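Local atomic coordinates of putative mannose-1-phosphate guanylyl transferase (Thermus thermophilus, PDB entry 2CU2), a protein that probably transfers a guanylyl group from GTP to mannose 1-phosphate, giving GDP-mannose. Residues Tyr4-Ala9 with Leu103-Ala108; Glu52-Ala57 with Asp71-Leu76; Glu120-Met125 with Gly187-Phe192. All coordinates share one frame; numbering follows the deposited sequence.

Interaction 1 (Tyr4-Ala9 with Leu103-Ala108)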
ATOM      1  N   TYR A   4      14.839  37.174 -20.101  1.00 41.06           N
ATOM      2  CA  TYR A   4      15.414  35.923 -19.641  1.00 39.06           C
ATOM      3  C   TYR A   4      14.437  35.352 -18.624  1.00 37.77           C
ATOM      4  O   TYR A   4      13.650  36.087 -18.028  1.00 37.85           O
ATOM      5  CB  TYR A   4      16.788  36.147 -18.997  1.00 39.20           C
ATOM      6  CG  TYR A   4      17.942  35.900 -19.946  1.00 41.62           C
ATOM      7  CD1 TYR A   4      18.130  36.699 -21.078  1.00 42.19           C
ATOM      8  CD2 TYR A   4      18.821  34.837 -19.741  1.00 42.60           C
ATOM      9  CE1 TYR A   4      19.160  36.441 -21.980  1.00 42.37           C
ATOM     10  CE2 TYR A   4      19.853  34.571 -20.638  1.00 43.70           C
ATOM     11  CZ  TYR A   4      20.015  35.376 -21.754  1.00 43.41           C
ATOM     12  OH  TYR A   4      21.024  35.101 -22.645  1.00 43.14           O
ATOM     13  N   ALA A   5      14.478  34.044 -18.434  1.00 35.91           N
ATOM     14  CA  ALA A   5      13.591  33.398 -17.489  1.00 35.57           C
ATOM     15  C   ALA A   5      14.399  32.545 -16.529  1.00 33.77           C
ATOM     16  O   ALA A   5      15.257  31.770 -16.950  1.00 33.06           O
ATOM     17  CB  ALA A   5      12.573  32.534 -18.234  1.00 34.69           C
ATOM     18  N   LEU A   6      14.139  32.715 -15.237  1.00 32.31           N
ATOM     19  CA  LEU A   6      14.812  31.926 -14.218  1.00 31.06           C
ATOM     20  C   LEU A   6      13.790  30.927 -13.684  1.00 31.40           C
ATOM     21  O   LEU A   6      12.768  31.316 -13.114  1.00 30.64           O
ATOM     22  CB  LEU A   6      15.303  32.799 -13.058  1.00 28.91           C
ATOM     23  CG  LEU A   6      15.850  31.972 -11.884  1.00 28.81           C
ATOM     24  CD1 LEU A   6      17.191  31.354 -12.285  1.00 28.89           C
ATOM     25  CD2 LEU A   6      16.017  32.834 -10.643  1.00 26.48           C
ATOM     26  N   VAL A   7      14.069  29.646 -13.881  1.00 31.91           N
ATOM     27  CA  VAL A   7      13.210  28.580 -13.381  1.00 32.54           C
ATOM     28  C   VAL A   7      13.818  27.913 -12.149  1.00 33.75           C
ATOM     29  O   VAL A   7      14.809  27.198 -12.211  1.00 35.25           O
ATOM     30  CB  VAL A   7      13.025  27.553 -14.497  1.00 33.33           C
ATOM     31  CG1 VAL A   7      12.149  26.401 -14.005  1.00 32.30           C
ATOM     32  CG2 VAL A   7      12.364  28.205 -15.697  1.00 33.08           C
ATOM     33  N   MET A   8      13.205  28.204 -10.989  1.00 33.89           N
ATOM     34  CA  MET A   8      13.748  27.686  -9.742  1.00 35.22           C
ATOM     35  C   MET A   8      13.244  26.275  -9.437  1.00 37.73           C
ATOM     36  O   MET A   8      12.066  26.035  -9.207  1.00 37.95           O
ATOM     37  CB  MET A   8      13.350  28.642  -8.616  1.00 33.99           C
ATOM     38  CG  MET A   8      13.810  30.077  -8.885  1.00 32.35           C
ATOM     39  SD  MET A   8      13.498  31.168  -7.490  1.00 38.29           S
ATOM     40  CE  MET A   8      11.700  31.127  -7.543  1.00 32.94           C
ATOM     41  N   ALA A   9      14.187  25.315  -9.488  1.00 40.14           N
ATOM     42  CA  ALA A   9      13.844  23.944  -9.132  1.00 44.23           C
ATOM     43  C   ALA A   9      14.385  23.590  -7.745  1.00 46.99           C
ATOM     44  O   ALA A   9      15.580  23.633  -7.481  1.00 49.36           O
ATOM     45  CB  ALA A   9      14.449  23.012 -10.183  1.00 43.83           C
ATOM     46  N   LEU A 103      13.621  40.072 -16.548  1.00 34.53           N
ATOM     47  CA  LEU A 103      13.886  38.771 -15.959  1.00 33.94           C
ATOM     48  C   LEU A 103      12.588  38.261 -15.344  1.00 34.87           C
ATOM     49  O   LEU A 103      11.941  38.945 -14.549  1.00 35.00           O
ATOM     50  CB  LEU A 103      14.979  38.838 -14.885  1.00 31.06           C
ATOM     51  CG  LEU A 103      15.229  37.487 -14.208  1.00 31.29           C
ATOM     52  CD1 LEU A 103      15.689  36.464 -15.241  1.00 30.74           C
ATOM     53  CD2 LEU A 103      16.256  37.639 -13.092  1.00 29.27           C
ATOM     54  N   LEU A 104      12.216  37.053 -15.736  1.00 33.92           N
ATOM     55  CA  LEU A 104      11.011  36.420 -15.240  1.00 34.61           C
ATOM     56  C   LEU A 104      11.480  35.345 -14.253  1.00 33.68           C
ATOM     57  O   LEU A 104      12.392  34.576 -14.556  1.00 35.17           O
ATOM     58  CB  LEU A 104      10.270  35.805 -16.426  1.00 35.73           C
ATOM     59  CG  LEU A 104       8.752  35.684 -16.425  1.00 37.10           C
ATOM     60  CD1 LEU A 104       8.104  36.952 -15.885  1.00 37.17           C
ATOM     61  CD2 LEU A 104       8.311  35.410 -17.858  1.00 38.54           C
ATOM     62  N   VAL A 105      10.890  35.317 -13.065  1.00 31.41           N
ATOM     63  CA  VAL A 105      11.271  34.330 -12.061  1.00 31.08           C
ATOM     64  C   VAL A 105      10.078  33.441 -11.732  1.00 32.29           C
ATOM     65  O   VAL A 105       9.018  33.934 -11.349  1.00 33.61           O
ATOM     66  CB  VAL A 105      11.758  35.012 -10.761  1.00 29.33           C
ATOM     67  CG1 VAL A 105      11.913  33.981  -9.658  1.00 28.40           C
ATOM     68  CG2 VAL A 105      13.079  35.719 -11.009  1.00 28.14           C
ATOM     69  N   LEU A 106      10.246  32.131 -11.878  1.00 32.93           N
ATOM     70  CA  LEU A 106       9.150  31.221 -11.583  1.00 32.75           C
ATOM     71  C   LEU A 106       9.550  29.874 -10.992  1.00 33.85           C
ATOM     72  O   LEU A 106      10.614  29.329 -11.295  1.00 35.55           O
ATOM     73  CB  LEU A 106       8.318  30.975 -12.841  1.00 34.11           C
ATOM     74  CG  LEU A 106       9.105  30.558 -14.081  1.00 35.65           C
ATOM     75  CD1 LEU A 106       8.641  29.198 -14.566  1.00 37.65           C
ATOM     76  CD2 LEU A 106       8.911  31.604 -15.157  1.00 37.83           C
ATOM     77  N   PRO A 107       8.687  29.318 -10.127  1.00 33.30           N
ATOM     78  CA  PRO A 107       8.860  27.996  -9.537  1.00 33.23           C
ATOM     79  C   PRO A 107       8.526  26.892 -10.540  1.00 33.33           C
ATOM     80  O   PRO A 107       7.724  27.056 -11.448  1.00 33.85           O
ATOM     81  CB  PRO A 107       7.939  27.907  -8.328  1.00 32.83           C
ATOM     82  CG  PRO A 107       6.799  28.887  -8.568  1.00 32.50           C
ATOM     83  CD  PRO A 107       7.437  29.890  -9.642  1.00 32.35           C
ATOM     84  N   ALA A 108       9.209  25.743 -10.369  1.00 33.45           N
ATOM     85  CA  ALA A 108       8.997  24.639 -11.289  1.00 34.93           C
ATOM     86  C   ALA A 108       8.174  23.530 -10.634  1.00 34.31           C
ATOM     87  O   ALA A 108       7.928  22.480 -11.208  1.00 35.85           O
ATOM     88  CB  ALA A 108      10.365  24.104 -11.709  1.00 33.17           C
TER

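Interaction 2 (Glu52-Ala57 with Asp71-Leu76)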
ATOM      1  N   GLU A  52      16.990  28.972 -25.001  1.00 47.61           N
ATOM      2  CA  GLU A  52      18.286  29.636 -24.950  1.00 48.81           C
ATOM      3  C   GLU A  52      18.357  30.715 -23.866  1.00 47.81           C
ATOM      4  O   GLU A  52      19.396  30.952 -23.258  1.00 47.77           O
ATOM      5  CB  GLU A  52      18.570  30.246 -26.318  1.00 51.44           C
ATOM      6  CG  GLU A  52      18.129  29.328 -27.453  1.00 56.17           C
ATOM      7  CD  GLU A  52      16.935  29.934 -28.154  1.00 59.58           C
ATOM      8  OE1 GLU A  52      16.844  31.153 -28.203  1.00 60.61           O
ATOM      9  OE2 GLU A  52      16.092  29.178 -28.633  1.00 59.32           O
ATOM     10  N   ARG A  53      17.215  31.409 -23.660  1.00 45.68           N
ATOM     11  CA  ARG A  53      17.190  32.495 -22.677  1.00 43.73           C
ATOM     12  C   ARG A  53      16.586  32.055 -21.338  1.00 41.51           C
ATOM     13  O   ARG A  53      16.101  32.856 -20.549  1.00 39.11           O
ATOM     14  CB  ARG A  53      16.385  33.660 -23.263  1.00 45.74           C
ATOM     15  CG  ARG A  53      17.073  34.269 -24.487  1.00 47.36           C
ATOM     16  CD  ARG A  53      16.351  35.511 -25.027  1.00 48.42           C
ATOM     17  NE  ARG A  53      17.211  36.191 -26.003  1.00 50.28           N
ATOM     18  CZ  ARG A  53      16.691  37.211 -26.710  1.00 51.38           C
ATOM     19  NH1 ARG A  53      15.438  37.591 -26.517  1.00 51.86           N
ATOM     20  NH2 ARG A  53      17.448  37.841 -27.618  1.00 52.65           N
ATOM     21  N   THR A  54      16.597  30.725 -21.107  1.00 38.95           N
ATOM     22  CA  THR A  54      16.040  30.205 -19.865  1.00 36.78           C
ATOM     23  C   THR A  54      17.125  29.636 -18.948  1.00 37.23           C
ATOM     24  O   THR A  54      18.003  28.895 -19.372  1.00 37.50           O
ATOM     25  CB  THR A  54      15.023  29.117 -20.209  1.00 36.08           C
ATOM     26  OG1 THR A  54      13.980  29.685 -21.004  1.00 33.74           O
ATOM     27  CG2 THR A  54      14.417  28.547 -18.924  1.00 33.38           C
ATOM     28  N   LEU A  55      17.067  29.991 -17.670  1.00 36.13           N
ATOM     29  CA  LEU A  55      18.042  29.513 -16.696  1.00 37.06           C
ATOM     30  C   LEU A  55      17.353  28.587 -15.696  1.00 37.14           C
ATOM     31  O   LEU A  55      16.363  28.959 -15.066  1.00 37.44           O
ATOM     32  CB  LEU A  55      18.671  30.701 -15.961  1.00 36.98           C
ATOM     33  CG  LEU A  55      19.159  31.852 -16.857  1.00 39.91           C
ATOM     34  CD1 LEU A  55      19.479  33.077 -16.007  1.00 39.47           C
ATOM     35  CD2 LEU A  55      20.381  31.412 -17.655  1.00 39.23           C
ATOM     36  N   LEU A  56      17.877  27.377 -15.558  1.00 36.33           N
ATOM     37  CA  LEU A  56      17.309  26.411 -14.636  1.00 36.69           C
ATOM     38  C   LEU A  56      18.174  26.270 -13.392  1.00 36.73           C
ATOM     39  O   LEU A  56      19.223  25.633 -13.432  1.00 35.44           O
ATOM     40  CB  LEU A  56      17.167  25.055 -15.324  1.00 35.42           C
ATOM     41  CG  LEU A  56      16.685  23.915 -14.423  1.00 34.54           C
ATOM     42  CD1 LEU A  56      15.275  24.211 -13.902  1.00 31.91           C
ATOM     43  CD2 LEU A  56      16.708  22.625 -15.215  1.00 34.08           C
ATOM     44  N   ALA A  57      17.721  26.861 -12.290  1.00 36.68           N
ATOM     45  CA  ALA A  57      18.446  26.804 -11.027  1.00 35.74           C
ATOM     46  C   ALA A  57      18.092  25.557 -10.220  1.00 37.07           C
ATOM     47  O   ALA A  57      16.915  25.308  -9.916  1.00 35.15           O
ATOM     48  CB  ALA A  57      18.156  28.049 -10.202  1.00 36.15           C
ATOM     49  N   ASP A  71      18.381  21.337 -22.288  1.00 57.81           N
ATOM     50  CA  ASP A  71      18.441  21.282 -23.744  1.00 57.88           C
ATOM     51  C   ASP A  71      18.219  22.709 -24.229  1.00 57.12           C
ATOM     52  O   ASP A  71      17.080  23.151 -24.394  1.00 57.93           O
ATOM     53  CB  ASP A  71      17.351  20.349 -24.281  1.00 60.48           C
ATOM     54  CG  ASP A  71      17.427  20.168 -25.787  1.00 62.75           C
ATOM     55  OD1 ASP A  71      16.901  19.154 -26.292  1.00 63.72           O
ATOM     56  OD2 ASP A  71      18.002  21.043 -26.469  1.00 64.19           O
ATOM     57  N   GLY A  72      19.319  23.421 -24.455  1.00 55.07           N
ATOM     58  CA  GLY A  72      19.309  24.838 -24.798  1.00 52.72           C
ATOM     59  C   GLY A  72      19.184  25.670 -23.528  1.00 51.54           C
ATOM     60  O   GLY A  72      19.712  26.763 -23.393  1.00 49.41           O
ATOM     61  N   ILE A  73      18.408  25.103 -22.596  1.00 50.36           N
ATOM     62  CA  ILE A  73      18.335  25.682 -21.267  1.00 48.41           C
ATOM     63  C   ILE A  73      19.678  25.554 -20.549  1.00 48.38           C
ATOM     64  O   ILE A  73      20.385  24.557 -20.655  1.00 47.53           O
ATOM     65  CB  ILE A  73      17.264  24.908 -20.496  1.00 48.14           C
ATOM     66  CG1 ILE A  73      15.889  25.160 -21.121  1.00 46.11           C
ATOM     67  CG2 ILE A  73      17.227  25.372 -19.028  1.00 46.03           C
ATOM     68  CD1 ILE A  73      14.794  24.296 -20.491  1.00 48.67           C
ATOM     69  N   ARG A  74      20.038  26.631 -19.832  1.00 48.41           N
ATOM     70  CA  ARG A  74      21.284  26.621 -19.073  1.00 48.93           C
ATOM     71  C   ARG A  74      21.042  26.303 -17.593  1.00 47.28           C
ATOM     72  O   ARG A  74      20.098  26.772 -16.971  1.00 45.88           O
ATOM     73  CB  ARG A  74      21.944  27.998 -19.224  1.00 52.52           C
ATOM     74  CG  ARG A  74      21.892  28.524 -20.661  1.00 58.52           C
ATOM     75  CD  ARG A  74      22.672  29.839 -20.830  1.00 62.33           C
ATOM     76  NE  ARG A  74      22.019  30.716 -21.810  1.00 65.34           N
ATOM     77  CZ  ARG A  74      22.454  31.990 -21.891  1.00 68.53           C
ATOM     78  NH1 ARG A  74      23.435  32.408 -21.109  1.00 70.92           N
ATOM     79  NH2 ARG A  74      21.901  32.828 -22.775  1.00 69.93           N
ATOM     80  N   LEU A  75      21.916  25.433 -17.042  1.00 46.13           N
ATOM     81  CA  LEU A  75      21.829  25.097 -15.619  1.00 45.24           C
ATOM     82  C   LEU A  75      22.562  26.127 -14.751  1.00 44.62           C
ATOM     83  O   LEU A  75      23.700  26.496 -15.007  1.00 45.60           O
ATOM     84  CB  LEU A  75      22.473  23.716 -15.422  1.00 45.07           C
ATOM     85  CG  LEU A  75      21.533  22.568 -15.807  1.00 45.82           C
ATOM     86  CD1 LEU A  75      22.072  21.196 -15.389  1.00 43.42           C
ATOM     87  CD2 LEU A  75      20.143  22.697 -15.179  1.00 45.40           C
ATOM     88  N   LEU A  76      21.919  26.570 -13.677  1.00 43.06           N
ATOM     89  CA  LEU A  76      22.567  27.435 -12.699  1.00 41.78           C
ATOM     90  C   LEU A  76      22.627  26.573 -11.451  1.00 40.81           C
ATOM     91  O   LEU A  76      21.627  26.400 -10.758  1.00 39.32           O
ATOM     92  CB  LEU A  76      21.745  28.693 -12.417  1.00 42.54           C
ATOM     93  CG  LEU A  76      21.810  29.829 -13.434  1.00 44.22           C
ATOM     94  CD1 LEU A  76      21.078  31.031 -12.874  1.00 42.77           C
ATOM     95  CD2 LEU A  76      23.266  30.188 -13.723  1.00 44.34           C
TER

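Interaction 3 (Glu120-Met125 with Gly187-Phe192)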
ATOM      1  N   GLU A 120      -0.268  34.298 -21.061  1.00 35.35           N
ATOM      2  CA  GLU A 120      -0.868  35.619 -21.202  1.00 35.83           C
ATOM      3  C   GLU A 120      -0.653  36.435 -19.930  1.00 35.25           C
ATOM      4  O   GLU A 120      -0.378  37.636 -19.997  1.00 33.48           O
ATOM      5  CB  GLU A 120      -2.358  35.489 -21.546  1.00 39.58           C
ATOM      6  CG  GLU A 120      -2.577  35.119 -23.011  1.00 45.88           C
ATOM      7  CD  GLU A 120      -4.031  34.858 -23.368  1.00 49.75           C
ATOM      8  OE1 GLU A 120      -4.887  34.881 -22.457  1.00 51.32           O
ATOM      9  OE2 GLU A 120      -4.313  34.616 -24.563  1.00 50.56           O
ATOM     10  N   ALA A 121      -0.747  35.784 -18.774  1.00 34.65           N
ATOM     11  CA  ALA A 121      -0.528  36.475 -17.501  1.00 34.27           C
ATOM     12  C   ALA A 121       0.932  36.932 -17.380  1.00 33.14           C
ATOM     13  O   ALA A 121       1.211  38.044 -16.919  1.00 32.90           O
ATOM     14  CB  ALA A 121      -0.883  35.559 -16.334  1.00 32.34           C
ATOM     15  N   LEU A 122       1.860  36.070 -17.779  1.00 33.43           N
ATOM     16  CA  LEU A 122       3.280  36.403 -17.713  1.00 35.52           C
ATOM     17  C   LEU A 122       3.623  37.526 -18.689  1.00 36.08           C
ATOM     18  O   LEU A 122       4.411  38.415 -18.366  1.00 34.60           O
ATOM     19  CB  LEU A 122       4.138  35.177 -18.028  1.00 36.62           C
ATOM     20  CG  LEU A 122       4.301  34.154 -16.901  1.00 39.69           C
ATOM     21  CD1 LEU A 122       5.276  33.058 -17.328  1.00 39.93           C
ATOM     22  CD2 LEU A 122       4.820  34.851 -15.669  1.00 40.49           C
ATOM     23  N   ALA A 123       3.037  37.474 -19.884  1.00 34.87           N
ATOM     24  CA  ALA A 123       3.276  38.505 -20.892  1.00 35.66           C
ATOM     25  C   ALA A 123       2.870  39.847 -20.306  1.00 36.14           C
ATOM     26  O   ALA A 123       3.577  40.849 -20.451  1.00 35.51           O
ATOM     27  CB  ALA A 123       2.465  38.216 -22.154  1.00 35.58           C
ATOM     28  N   THR A 124       1.728  39.860 -19.627  1.00 35.71           N
ATOM     29  CA  THR A 124       1.237  41.088 -19.020  1.00 35.02           C
ATOM     30  C   THR A 124       2.147  41.559 -17.889  1.00 34.81           C
ATOM     31  O   THR A 124       2.297  42.758 -17.664  1.00 35.59           O
ATOM     32  CB  THR A 124      -0.192  40.899 -18.498  1.00 34.81           C
ATOM     33  OG1 THR A 124      -1.050  40.595 -19.605  1.00 36.91           O
ATOM     34  CG2 THR A 124      -0.687  42.158 -17.813  1.00 33.30           C
ATOM     35  N   MET A 125       2.766  40.617 -17.185  1.00 33.94           N
ATOM     36  CA  MET A 125       3.670  40.972 -16.096  1.00 33.73           C
ATOM     37  C   MET A 125       4.913  41.659 -16.656  1.00 34.49           C
ATOM     38  O   MET A 125       5.408  42.626 -16.084  1.00 34.42           O
ATOM     39  CB  MET A 125       4.065  39.722 -15.306  1.00 33.31           C
ATOM     40  CG  MET A 125       3.022  39.292 -14.270  1.00 32.54           C
ATOM     41  SD  MET A 125       3.469  37.768 -13.397  1.00 33.51           S
ATOM     42  CE  MET A 125       5.046  38.241 -12.670  1.00 33.38           C
ATOM     43  N   GLY A 187       1.449  33.908  -6.227  1.00 26.19           N
ATOM     44  CA  GLY A 187       1.660  32.797  -7.150  1.00 27.51           C
ATOM     45  C   GLY A 187       3.139  32.388  -7.272  1.00 28.23           C
ATOM     46  O   GLY A 187       3.490  31.421  -7.934  1.00 28.24           O
ATOM     47  N   GLY A 188       4.033  33.185  -6.649  1.00 27.79           N
ATOM     48  CA  GLY A 188       5.410  32.701  -6.681  1.00 29.90           C
ATOM     49  C   GLY A 188       6.149  33.125  -7.959  1.00 30.25           C
ATOM     50  O   GLY A 188       7.282  32.740  -8.213  1.00 30.34           O
ATOM     51  N   VAL A 189       5.452  33.913  -8.800  1.00 29.99           N
ATOM     52  CA  VAL A 189       6.079  34.369 -10.039  1.00 30.85           C
ATOM     53  C   VAL A 189       6.330  35.879 -10.027  1.00 32.09           C
ATOM     54  O   VAL A 189       5.545  36.669  -9.520  1.00 33.06           O
ATOM     55  CB  VAL A 189       5.164  34.001 -11.206  1.00 32.06           C
ATOM     56  CG1 VAL A 189       5.769  34.493 -12.519  1.00 31.69           C
ATOM     57  CG2 VAL A 189       4.991  32.496 -11.269  1.00 31.57           C
ATOM     58  N   PHE A 190       7.493  36.268 -10.584  1.00 31.01           N
ATOM     59  CA  PHE A 190       7.861  37.680 -10.554  1.00 31.91           C
ATOM     60  C   PHE A 190       8.473  38.140 -11.882  1.00 32.40           C
ATOM     61  O   PHE A 190       9.066  37.368 -12.623  1.00 34.35           O
ATOM     62  CB  PHE A 190       8.866  37.888  -9.420  1.00 32.04           C
ATOM     63  CG  PHE A 190       8.281  37.405  -8.126  1.00 33.39           C
ATOM     64  CD1 PHE A 190       8.621  36.145  -7.647  1.00 33.32           C
ATOM     65  CD2 PHE A 190       7.420  38.218  -7.407  1.00 33.43           C
ATOM     66  CE1 PHE A 190       8.098  35.702  -6.441  1.00 36.31           C
ATOM     67  CE2 PHE A 190       6.901  37.767  -6.196  1.00 34.61           C
ATOM     68  CZ  PHE A 190       7.238  36.511  -5.708  1.00 33.99           C
ATOM     69  N   ALA A 191       8.270  39.440 -12.168  1.00 33.05           N
ATOM     70  CA  ALA A 191       8.829  40.017 -13.384  1.00 33.97           C
ATOM     71  C   ALA A 191       9.370  41.423 -13.127  1.00 35.12           C
ATOM     72  O   ALA A 191       8.701  42.276 -12.558  1.00 36.77           O
ATOM     73  CB  ALA A 191       7.723  40.071 -14.439  1.00 32.72           C
ATOM     74  N   PHE A 192      10.642  41.617 -13.517  1.00 33.90           N
ATOM     75  CA  PHE A 192      11.268  42.917 -13.317  1.00 32.35           C
ATOM     76  C   PHE A 192      12.507  43.067 -14.198  1.00 33.07           C
ATOM     77  O   PHE A 192      13.090  42.103 -14.671  1.00 33.95           O
ATOM     78  CB  PHE A 192      11.677  43.025 -11.847  1.00 31.79           C
ATOM     79  CG  PHE A 192      12.414  41.784 -11.427  1.00 32.81           C
ATOM     80  CD1 PHE A 192      13.780  41.677 -11.665  1.00 33.26           C
ATOM     81  CD2 PHE A 192      11.733  40.761 -10.787  1.00 33.18           C
ATOM     82  CE1 PHE A 192      14.464  40.541 -11.256  1.00 32.58           C
ATOM     83  CE2 PHE A 192      12.426  39.625 -10.380  1.00 33.13           C
ATOM     84  CZ  PHE A 192      13.791  39.510 -10.611  1.00 33.40           C
TER

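Interaction 1 (Tyr4-Ala9 with Leu103-Ala108)
Leu6 N donates to Leu104 O at 2.6 Å, and the bond is almost straight (177° at the hydrogen). It is one rung of a parallel ladder between strands 3-8 and 102-107. Tyr4 O and Leu6 O accept from the amides of Leu104 and Leu106. In the other direction, Leu106 O takes Met8 N at 2.8 Å. The last rung, Ala108 N to Met8 O at 3.1 Å, is more bent (138°). Ala108 has already left the strand here. Between the rungs, the CA-H groups of Leu103 and Val105 lean on Tyr4 O and Leu6 O.

Side chains pair on both faces of the sheet. On one face Leu6 and Val105 stand side by side, with CD2 of Leu6 4.1 Å from CG2 of Val105. The other branch of Val105 is met by Met8. Its chain bends at chi3 (-66°), which turns the methyl back over the neighbouring strand, and Met8 CE reaches Val105 CG1 at 3.6 Å. On the reverse face the two methyls of Val7 divide the work. CG1 of Val7 packs on Ala108 CB at 3.7 Å, while its CG2 meets Leu106 CD1 at 4.0 Å.

This is the parallel core of the Rossmann-like nucleotidyltransferase fold. Helix 83-98 packs on the face of Leu6, Met8 and Val105, where Met8 touches Thr84 and Ala87. Helix 37-45 packs on the face of Val7 and Leu106, through Leu45 and Thr41. Within the sheet, strand 54-59 borders 3-8, and strand 184-192 runs antiparallel to 102-107, on the side away from 3-8.

Interaction 2 (Glu52-Ala57 with Asp71-Leu76)
Leu56 CB packs on Ile73 CG2 at 3.7 Å, and on the opposite face Leu55 CB meets Leu76 CD1 at 3.9 Å. These leucines belong to a beta-alpha-beta unit: strand 54-59, helix 63-66 and strand 74-78. Leu55 and Leu76 slant across one another and also touch helix 83-98 at Glu94. Leu56 runs alongside Leu75 and points the same way, on the side of helix 37-45, where Leu56 touches Leu38 and Ile73 touches Leu42.

Between these two layers the backbones pair in parallel. Leu56 uses both its polar backbone atoms. Its N donates to Arg74 O at 2.7 Å, and its O accepts Leu76 N at 2.9 Å. Arg74 N adds a bond to Thr54 O. The hydroxyl of Thr54 turns instead to Pro50 O.

The polar edge lies where the strands begin, between the backbone of Glu52, just before its strand, and the Arg74 side chain. The Arg74 chain bends at chi3 (-145°), bringing the edge of its guanidinium to a single backbone oxygen. Glu52 O accepts Arg74 NE at 3.0 Å and Arg74 NH2 at 3.2 Å, sitting about 15° out of the guanidinium plane.

Interaction 3 (Glu120-Met125 with Gly187-Phe192)
Met125, Val189 and Ala191 carry this contact between helix 115-128 and strand 184-192. Met125 is the helix's main probe. Its side chain starts extended (chi2 177°) and then bends at chi3 (58°), which swings the methyl onto the strand. There Met125 CE lies against the peptide group between Phe190 and Ala191, 3.5 Å from both Phe190 C and Ala191 N. The same CE is flanked by side chains, with Val189 CG1 at 3.8 Å and Ala191 CB at 3.7 Å. The methionine therefore fits between two residues that project from the same face of the strand.

Ala191 offers a single methyl, consistent with the close approach of the backbones here. Its CB also touches Met125 CB, at 3.8 Å. Val189 uses one branch: CG1 meets the methionine methyl, and the sulfur of Met125 stands 4.1 Å from it. Leu122, one turn earlier in the helix, crosses Val189 at about a right angle. The modelled distance there is tighter than normal carbon contact, so its exact value is doubtful.

Phe190 and Phe192 point to the opposite face of the sheet, as expected for alternate strand residues. Phe190 packs there on helix 233-238, at Asp234 and Met238. Leu104 of strand 102-107 and Leu137 of strand 134-139 widen the apolar floor beneath the helix.

No hydrogen bond joins 120-125 to 187-192. The backbones of Phe190 and Ala191 bond within the sheet instead, to Val105 and Val135. The helix is thus held here by hydrophobic burial and the fit of methyl groups, without polar direction.

From the N terminus, strand 3-8 comes first; 54-59 and later 102-107 line up on either side of it. The chain then passes through 52-57 and 71-76, where interaction 2 closes a short loop and adds the beta-alpha-beta unit. Only afterwards does 103-108 return beside 4-9, so interaction 1 closes a longer loop that encloses interaction 2. Interaction 3 follows in series: 120-125 opens it and 187-192 closes it. No loops cross. All three reach one mixed sheet. Strands 3-8 and 54-59 are neighbours, linking interactions 1 and 2, while 102-107 and 184-192 link interactions 1 and 3. Interactions 2 and 3 stay apart, with nearest atoms about 10 Å from each other.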